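Local coordinates for cupin 2, conserved barrel domain protein (Novosphingobium aromaticivorans DSM 12444, PDB 3ES1) that is of unknown function but folds as a cupin-like beta barrel with a hairpin arm that meets a second copy of itself, at residues Gln15-Gly20 with Ala27-Glu32; Gly89-Met94 with Asn134-Asn139. All blocks are in the same frame, centred on the assembly; numbering follows the deposited sequence.

In the fold
Interaction 1 (15-20 with 27-32) is the N-terminal beta hairpin of this cupin-like protein, whose first strand, outermost within its own chain, pairs in parallel with a strand of the second subunit. Interaction 2 (89-94 with 134-139) lies in the cupin domain, where a loop after strand 79-86 runs against the short strand 136-138 and where the ring of His135 meets that of His95. The protein thus illustrates a barrel braced within one chain and an arm that engages another. The centres of interaction 1 and interaction 2 are about 33 Å apart, on opposite sides of the chain's centre. The nearest atoms of interactions 1 and 2 are about 20 Å apart.

Interaction 1: Gln15-Gly20 with Ala27-Glu32; sequences QRVVTG and AVFKSE
Glu32 holds CG trans to its backbone N (chi1 178°), and Gln15 does the same (chi1 178°), which lets two extended chains bring carboxylate and amide together at the end of the antiparallel hairpin away from its turn. Gln15 NE2 donates to Glu32 OE2 over 3.0 Å, meeting the anti side of that oxygen from 31° outside the carboxylate plane. The other ends of both groups reach the second subunit: Glu32 OE1 forms a salt bridge with Arg120 of that chain, and Gln15 OE1 accepts from the backbone N of its Arg123. With an alanine here, and so no carboxylate, Gln15 NE2 is likely to lose this acceptor and Arg120 of the second subunit its anionic mate.

Further along, the strands illustrate a classic beta bulge. Lys30 and Ser31 both face Val18, whose carbonyl oxygen is gripped by two donors, Lys30 N at 2.7 Å and Ser31 N at 3.2 Å, while Val18 N returns a nearly straight bond to Ser31 O. Beyond the bulge Thr19 pairs with Phe29, and Gly20 N and O bond to Val28 O and N. On one face, Val17 CG1 comes to the edge of the Phe29 ring, 3.6 Å from CD1; on the other, Ser31 OG sits 3.5 Å from Val18 CG2. A water ties the strands together as well, donating to Arg16 O at 2.8 Å and accepting from Ser31 OG and Arg16 NE.

Arg16 also forms salt bridges with Asp33 and Asp65, donates from NH1 to Val50 O, and packs with Val18 on Trp51 of strand 45-53. That strand is the next neighbour of 27-39, whereas Arg16, Val17 and Val18 pair in parallel with a strand of the second subunit, carrying the sheet across the dimer interface.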
ATOM      1  N   GLN A  15      11.204   8.314   4.709  1.00 17.67           N
ATOM      2  CA  GLN A  15      12.021   7.202   5.220  1.00 17.30           C
ATOM      3  C   GLN A  15      11.556   5.896   4.619  1.00 17.67           C
ATOM      4  O   GLN A  15      10.362   5.563   4.658  1.00 18.42           O
ATOM      5  CB  GLN A  15      11.909   7.130   6.770  1.00 17.62           C
ATOM      6  CG  GLN A  15      12.682   5.982   7.443  1.00 19.67           C
ATOM      7  CD  GLN A  15      12.311   5.835   8.893  1.00 16.79           C
ATOM      8  OE1 GLN A  15      11.238   6.321   9.332  1.00 17.33           O
ATOM      9  NE2 GLN A  15      13.158   5.129   9.650  1.00 18.28           N
ATOM     10  N   ARG A  16      12.526   5.152   4.096  1.00 17.55           N
ATOM     11  CA  ARG A  16      12.341   3.807   3.562  1.00 18.31           C
ATOM     12  C   ARG A  16      13.239   2.821   4.320  1.00 17.26           C
ATOM     13  O   ARG A  16      14.450   3.030   4.447  1.00 16.76           O
ATOM     14  CB  ARG A  16      12.661   3.767   2.060  1.00 17.76           C
ATOM     15  CG  ARG A  16      12.463   2.363   1.401  1.00 19.91           C
ATOM     16  CD  ARG A  16      12.848   2.378  -0.075  1.00 20.21           C
ATOM     17  NE  ARG A  16      14.277   2.270  -0.256  1.00 21.03           N
ATOM     18  CZ  ARG A  16      14.879   1.772  -1.322  1.00 21.84           C
ATOM     19  NH1 ARG A  16      14.179   1.324  -2.349  1.00 19.61           N
ATOM     20  NH2 ARG A  16      16.192   1.713  -1.337  1.00 23.87           N
ATOM     21  N   VAL A  17      12.622   1.778   4.834  1.00 17.40           N
ATOM     22  CA  VAL A  17      13.338   0.722   5.540  1.00 17.51           C
ATOM     23  C   VAL A  17      13.085  -0.574   4.838  1.00 17.37           C
ATOM     24  O   VAL A  17      11.942  -1.006   4.721  1.00 19.79           O
ATOM     25  CB  VAL A  17      12.909   0.608   7.041  1.00 18.82           C
ATOM     26  CG1 VAL A  17      13.551  -0.646   7.692  1.00 16.90           C
ATOM     27  CG2 VAL A  17      13.230   1.918   7.839  1.00 18.10           C
ATOM     28  N   VAL A  18      14.146  -1.229   4.410  1.00 17.46           N
ATOM     29  CA  VAL A  18      14.032  -2.504   3.653  1.00 16.86           C
ATOM     30  C   VAL A  18      14.673  -3.653   4.389  1.00 16.66           C
ATOM     31  O   VAL A  18      15.824  -3.568   4.796  1.00 17.01           O
ATOM     32  CB  VAL A  18      14.698  -2.412   2.272  1.00 17.35           C
ATOM     33  CG1 VAL A  18      14.504  -3.747   1.470  1.00 16.29           C
ATOM     34  CG2 VAL A  18      14.179  -1.192   1.490  1.00 15.84           C
ATOM     35  N   THR A  19      13.928  -4.757   4.520  1.00 16.50           N
ATOM     36  CA  THR A  19      14.416  -5.930   5.220  1.00 16.52           C
ATOM     37  C   THR A  19      14.908  -6.985   4.242  1.00 16.98           C
ATOM     38  O   THR A  19      14.700  -6.886   3.056  1.00 18.43           O
ATOM     39  CB  THR A  19      13.333  -6.592   6.127  1.00 15.40           C
ATOM     40  OG1 THR A  19      12.396  -7.375   5.352  1.00 16.24           O
ATOM     41  CG2 THR A  19      12.568  -5.584   6.893  1.00 14.11           C
ATOM     42  N   GLY A  20      15.637  -7.941   4.781  1.00 17.33           N
ATOM     43  CA  GLY A  20      16.164  -9.049   3.975  1.00 18.65           C
ATOM     44  C   GLY A  20      16.739 -10.130   4.865  1.00 19.01           C
ATOM     45  O   GLY A  20      16.629 -10.057   6.085  1.00 18.05           O
ATOM     46  N   ALA A  27      16.890 -12.763   9.541  1.00 18.04           N
ATOM     47  CA  ALA A  27      16.191 -11.517   9.155  1.00 17.50           C
ATOM     48  C   ALA A  27      16.929 -10.315   9.739  1.00 18.06           C
ATOM     49  O   ALA A  27      17.151 -10.192  10.946  1.00 17.36           O
ATOM     50  CB  ALA A  27      14.712 -11.537   9.561  1.00 17.13           C
ATOM     51  N   VAL A  28      17.363  -9.478   8.811  1.00 18.69           N
ATOM     52  CA  VAL A  28      18.166  -8.305   9.082  1.00 18.77           C
ATOM     53  C   VAL A  28      17.647  -7.105   8.310  1.00 20.19           C
ATOM     54  O   VAL A  28      16.797  -7.246   7.427  1.00 20.92           O
ATOM     55  CB  VAL A  28      19.646  -8.538   8.654  1.00 18.50           C
ATOM     56  CG1 VAL A  28      20.194  -9.779   9.283  1.00 16.55           C
ATOM     57  CG2 VAL A  28      19.784  -8.653   7.133  1.00 17.34           C
ATOM     58  N   PHE A  29      18.158  -5.932   8.669  1.00 19.83           N
ATOM     59  CA  PHE A  29      17.902  -4.678   7.893  1.00 19.63           C
ATOM     60  C   PHE A  29      18.848  -4.607   6.711  1.00 20.22           C
ATOM     61  O   PHE A  29      20.059  -4.755   6.875  1.00 20.60           O
ATOM     62  CB  PHE A  29      17.996  -3.427   8.815  1.00 19.52           C
ATOM     63  CG  PHE A  29      16.919  -3.392   9.848  1.00 17.54           C
ATOM     64  CD1 PHE A  29      15.641  -2.986   9.521  1.00 20.21           C
ATOM     65  CD2 PHE A  29      17.156  -3.806  11.154  1.00 20.99           C
ATOM     66  CE1 PHE A  29      14.635  -2.970  10.509  1.00 19.48           C
ATOM     67  CE2 PHE A  29      16.134  -3.835  12.114  1.00 19.39           C
ATOM     68  CZ  PHE A  29      14.885  -3.439  11.776  1.00 18.72           C
ATOM     69  N   LYS A  30      18.275  -4.396   5.526  1.00 20.37           N
ATOM     70  CA  LYS A  30      18.993  -4.423   4.245  1.00 21.68           C
ATOM     71  C   LYS A  30      19.451  -3.021   3.867  1.00 21.63           C
ATOM     72  O   LYS A  30      20.579  -2.827   3.449  1.00 21.30           O
ATOM     73  CB  LYS A  30      18.111  -5.029   3.152  1.00 22.68           C
ATOM     74  CG  LYS A  30      18.799  -5.217   1.789  1.00 27.74           C
ATOM     75  CD  LYS A  30      17.922  -5.879   0.726  1.00 31.10           C
ATOM     76  CE  LYS A  30      18.477  -5.598  -0.681  1.00 33.21           C
ATOM     77  NZ  LYS A  30      19.354  -6.693  -1.223  1.00 31.38           N
ATOM     78  N   SER A  31      18.563  -2.050   4.046  1.00 21.20           N
ATOM     79  CA  SER A  31      18.857  -0.659   3.780  1.00 21.34           C
ATOM     80  C   SER A  31      17.863   0.283   4.445  1.00 21.41           C
ATOM     81  O   SER A  31      16.710  -0.084   4.771  1.00 22.35           O
ATOM     82  CB  SER A  31      18.866  -0.375   2.275  1.00 22.10           C
ATOM     83  OG  SER A  31      17.566  -0.492   1.740  1.00 23.05           O
ATOM     84  N   GLU A  32      18.335   1.495   4.650  1.00 20.70           N
ATOM     85  CA  GLU A  32      17.491   2.586   5.147  1.00 20.73           C
ATOM     86  C   GLU A  32      17.924   3.900   4.556  1.00 20.41           C
ATOM     87  O   GLU A  32      19.120   4.168   4.431  1.00 20.37           O
ATOM     88  CB  GLU A  32      17.555   2.654   6.662  1.00 20.55           C
ATOM     89  CG  GLU A  32      16.746   3.793   7.313  1.00 19.84           C
ATOM     90  CD  GLU A  32      16.847   3.808   8.834  1.00 20.69           C
ATOM     91  OE1 GLU A  32      17.718   3.121   9.412  1.00 23.47           O
ATOM     92  OE2 GLU A  32      16.092   4.580   9.465  1.00 20.58           O
TER
HETATM   93  O   HOH W   1      16.042   2.022   2.354  1.00 26.51           O

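Interaction 2: Gly89-Met94 with Asn134-Asn139; sequences GKESPM and NHLWRN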
ATOM      1  N   GLY A  89      -4.044  23.197  -6.576  1.00 20.99           N
ATOM      2  CA  GLY A  89      -4.588  23.696  -7.835  1.00 21.24           C
ATOM      3  C   GLY A  89      -4.185  22.925  -9.076  1.00 22.29           C
ATOM      4  O   GLY A  89      -4.367  23.377 -10.204  1.00 22.23           O
ATOM      5  N   LYS A  90      -3.587  21.761  -8.868  1.00 21.44           N
ATOM      6  CA  LYS A  90      -3.090  20.933  -9.974  1.00 20.97           C
ATOM      7  C   LYS A  90      -3.875  19.654 -10.108  1.00 21.33           C
ATOM      8  O   LYS A  90      -4.518  19.173  -9.155  1.00 21.16           O
ATOM      9  CB  LYS A  90      -1.606  20.570  -9.765  1.00 20.39           C
ATOM     10  CG  LYS A  90      -0.629  21.747  -9.545  1.00 23.22           C
ATOM     11  CD  LYS A  90      -0.644  22.771 -10.671  1.00 23.78           C
ATOM     12  CE  LYS A  90       0.579  23.683 -10.628  1.00 27.91           C
ATOM     13  NZ  LYS A  90       0.483  24.735 -11.649  1.00 30.11           N
ATOM     14  N   GLU A  91      -3.798  19.099 -11.301  1.00 21.22           N
ATOM     15  CA  GLU A  91      -4.406  17.803 -11.565  1.00 22.61           C
ATOM     16  C   GLU A  91      -3.549  16.929 -12.469  1.00 21.61           C
ATOM     17  O   GLU A  91      -2.752  17.409 -13.255  1.00 21.65           O
ATOM     18  CB  GLU A  91      -5.789  17.991 -12.169  1.00 22.72           C
ATOM     19  CG  GLU A  91      -5.763  18.692 -13.489  1.00 22.95           C
ATOM     20  CD  GLU A  91      -7.147  18.966 -13.993  1.00 25.92           C
ATOM     21  OE1 GLU A  91      -7.833  19.810 -13.381  1.00 24.85           O
ATOM     22  OE2 GLU A  91      -7.537  18.318 -14.985  1.00 26.98           O
ATOM     23  N   SER A  92      -3.775  15.635 -12.354  1.00 21.95           N
ATOM     24  CA  SER A  92      -3.028  14.631 -13.126  1.00 22.19           C
ATOM     25  C   SER A  92      -3.744  14.419 -14.466  1.00 22.78           C
ATOM     26  O   SER A  92      -4.900  14.786 -14.581  1.00 21.76           O
ATOM     27  CB  SER A  92      -2.907  13.325 -12.286  1.00 22.67           C
ATOM     28  OG  SER A  92      -4.163  12.695 -12.159  1.00 20.08           O
ATOM     29  N   PRO A  93      -3.034  13.890 -15.497  1.00 23.56           N
ATOM     30  CA  PRO A  93      -3.682  13.434 -16.692  1.00 23.89           C
ATOM     31  C   PRO A  93      -4.603  12.269 -16.425  1.00 23.35           C
ATOM     32  O   PRO A  93      -4.359  11.431 -15.577  1.00 23.68           O
ATOM     33  CB  PRO A  93      -2.505  13.022 -17.604  1.00 25.32           C
ATOM     34  CG  PRO A  93      -1.299  13.441 -16.934  1.00 24.50           C
ATOM     35  CD  PRO A  93      -1.616  13.508 -15.503  1.00 23.99           C
HETATM   36  N   MSE A  94      -5.716  12.287 -17.132  0.50 22.64           N
HETATM   37  CA  MSE A  94      -6.718  11.249 -17.062  0.50 22.41           C
HETATM   38  C   MSE A  94      -6.141  10.037 -17.773  0.50 22.45           C
HETATM   39  O   MSE A  94      -5.590  10.156 -18.873  0.50 20.81           O
HETATM   40  CB  MSE A  94      -8.001  11.750 -17.735  0.50 22.76           C
HETATM   41  CG  MSE A  94      -9.115  10.744 -17.893  0.50 22.62           C
HETATM   42 SE   MSE A  94     -10.200  10.496 -16.299  0.38 21.91          SE
HETATM   43  CE  MSE A  94     -10.623  12.341 -15.891  0.50 24.80           C
ATOM     44  N   ASN A 134     -10.484   4.268 -15.541  1.00 19.31           N
ATOM     45  CA  ASN A 134     -10.148   5.622 -16.008  1.00 19.79           C
ATOM     46  C   ASN A 134     -10.373   6.654 -14.895  1.00 19.81           C
ATOM     47  O   ASN A 134     -11.431   6.680 -14.248  1.00 18.83           O
ATOM     48  CB  ASN A 134     -10.965   5.980 -17.259  1.00 19.92           C
ATOM     49  CG  ASN A 134     -10.347   7.084 -18.040  1.00 23.31           C
ATOM     50  OD1 ASN A 134      -9.100   7.205 -18.124  1.00 22.47           O
ATOM     51  ND2 ASN A 134     -11.204   7.922 -18.644  1.00 25.09           N
ATOM     52  N   HIS A 135      -9.343   7.432 -14.618  1.00 18.30           N
ATOM     53  CA  HIS A 135      -9.384   8.458 -13.535  1.00 19.02           C
ATOM     54  C   HIS A 135      -8.330   9.556 -13.657  1.00 18.88           C
ATOM     55  O   HIS A 135      -7.296   9.410 -14.326  1.00 18.83           O
ATOM     56  CB  HIS A 135      -9.154   7.786 -12.165  1.00 19.42           C
ATOM     57  CG  HIS A 135      -7.765   7.247 -12.026  1.00 18.98           C
ATOM     58  ND1 HIS A 135      -7.373   6.079 -12.648  1.00 19.36           N
ATOM     59  CD2 HIS A 135      -6.638   7.800 -11.510  1.00 20.14           C
ATOM     60  CE1 HIS A 135      -6.086   5.876 -12.414  1.00 22.64           C
ATOM     61  NE2 HIS A 135      -5.611   6.919 -11.754  1.00 19.01           N
ATOM     62  N   LEU A 136      -8.565  10.633 -12.914  1.00 19.78           N
ATOM     63  CA  LEU A 136      -7.518  11.632 -12.616  1.00 18.52           C
ATOM     64  C   LEU A 136      -7.606  12.027 -11.140  1.00 18.03           C
ATOM     65  O   LEU A 136      -8.638  11.839 -10.475  1.00 16.52           O
ATOM     66  CB  LEU A 136      -7.652  12.885 -13.543  1.00 19.85           C
ATOM     67  CG  LEU A 136      -8.863  13.833 -13.451  1.00 19.94           C
ATOM     68  CD1 LEU A 136      -8.781  14.780 -12.207  1.00 16.92           C
ATOM     69  CD2 LEU A 136      -8.991  14.652 -14.706  1.00 19.93           C
ATOM     70  N   TRP A 137      -6.514  12.563 -10.642  1.00 16.40           N
ATOM     71  CA  TRP A 137      -6.437  13.134  -9.291  1.00 16.44           C
ATOM     72  C   TRP A 137      -6.299  14.664  -9.377  1.00 17.76           C
ATOM     73  O   TRP A 137      -5.475  15.167 -10.127  1.00 16.40           O
ATOM     74  CB  TRP A 137      -5.238  12.576  -8.518  1.00 16.85           C
ATOM     75  CG  TRP A 137      -5.194  11.091  -8.437  1.00 14.81           C
ATOM     76  CD1 TRP A 137      -4.501  10.263  -9.254  1.00 15.50           C
ATOM     77  CD2 TRP A 137      -5.944  10.245  -7.553  1.00 17.29           C
ATOM     78  NE1 TRP A 137      -4.724   8.945  -8.932  1.00 13.99           N
ATOM     79  CE2 TRP A 137      -5.618   8.895  -7.899  1.00 18.69           C
ATOM     80  CE3 TRP A 137      -6.859  10.477  -6.522  1.00 18.82           C
ATOM     81  CZ2 TRP A 137      -6.138   7.810  -7.230  1.00 19.00           C
ATOM     82  CZ3 TRP A 137      -7.368   9.392  -5.855  1.00 15.10           C
ATOM     83  CH2 TRP A 137      -7.010   8.071  -6.212  1.00 16.14           C
ATOM     84  N   ARG A 138      -7.107  15.353  -8.597  1.00 18.31           N
ATOM     85  CA  ARG A 138      -7.146  16.829  -8.567  1.00 18.70           C
ATOM     86  C   ARG A 138      -7.088  17.358  -7.158  1.00 18.85           C
ATOM     87  O   ARG A 138      -7.841  16.943  -6.302  1.00 18.35           O
ATOM     88  CB  ARG A 138      -8.404  17.379  -9.278  1.00 18.81           C
ATOM     89  CG  ARG A 138      -8.455  18.924  -9.356  1.00 18.02           C
ATOM     90  CD  ARG A 138      -9.717  19.412 -10.042  1.00 20.53           C
ATOM     91  NE  ARG A 138      -9.750  19.000 -11.443  1.00 20.10           N
ATOM     92  CZ  ARG A 138     -10.577  18.096 -11.939  1.00 18.99           C
ATOM     93  NH1 ARG A 138     -11.467  17.508 -11.165  1.00 20.45           N
ATOM     94  NH2 ARG A 138     -10.520  17.816 -13.226  1.00 19.26           N
ATOM     95  N   ASN A 139      -6.124  18.248  -6.925  1.00 18.84           N
ATOM     96  CA  ASN A 139      -5.987  18.953  -5.649  1.00 19.22           C
ATOM     97  C   ASN A 139      -6.633  20.304  -5.776  1.00 19.01           C
ATOM     98  O   ASN A 139      -6.114  21.181  -6.460  1.00 17.75           O
ATOM     99  CB  ASN A 139      -4.519  19.118  -5.273  1.00 19.45           C
ATOM    100  CG  ASN A 139      -4.310  19.637  -3.868  1.00 18.12           C
ATOM    101  OD1 ASN A 139      -5.197  20.210  -3.244  1.00 18.60           O
ATOM    102  ND2 ASN A 139      -3.114  19.424  -3.355  1.00 17.96           N
TER
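Glu91 OE1 takes two bonds from the Arg138 guanidinium, a firm one from NE at 2.8 Å and a weak one from NH2, while OE2 receives a further weak, long bond from NH2. This salt bridge spans two oppositely directed chain segments of the cupin domain, a loop leading from strand 79-86 toward strand 99-107 and the short strand 136-138. The oxygen lies in the guanidinium plane, yet NE approaches it from well above the carboxylate plane, the two flat groups being turned 66° apart. A bend at chi3 (-65°) swings the Arg138 head alongside Glu91, and Leu136 CD1 lies over one guanidinium face. Arg138 NH1 serves Glu111 and Glu113, so three carboxylates share one guanidinium.

The backbones add their own bonds. Asn139 N donates to Lys90 O at 2.9 Å, nearly in line with the carbonyl, and Ser92 N donates to Trp137 O at 2.8 Å. At Trp137 a side chain stands in for a backbone acceptor: Ser92 OG accepts from Trp137 N, 2.8 Å away. The Trp137 indole leads away from the loop to meet Phe149 and Met86.

Buried His135, its ND1 hydrogen-bonded to Thr133 O, sets its ring against His95, consistent with the place where many cupins carry metal-binding histidines. Met94 (selenomethionine), in one of its two conformers, appears to cross Asn134 at about a right angle; Asn134 ND2 is hydrogen-bonded to Asp115. Beside it, the Met94 CA hydrogen points at His135 O, with a CA-to-O distance of 3.3 Å.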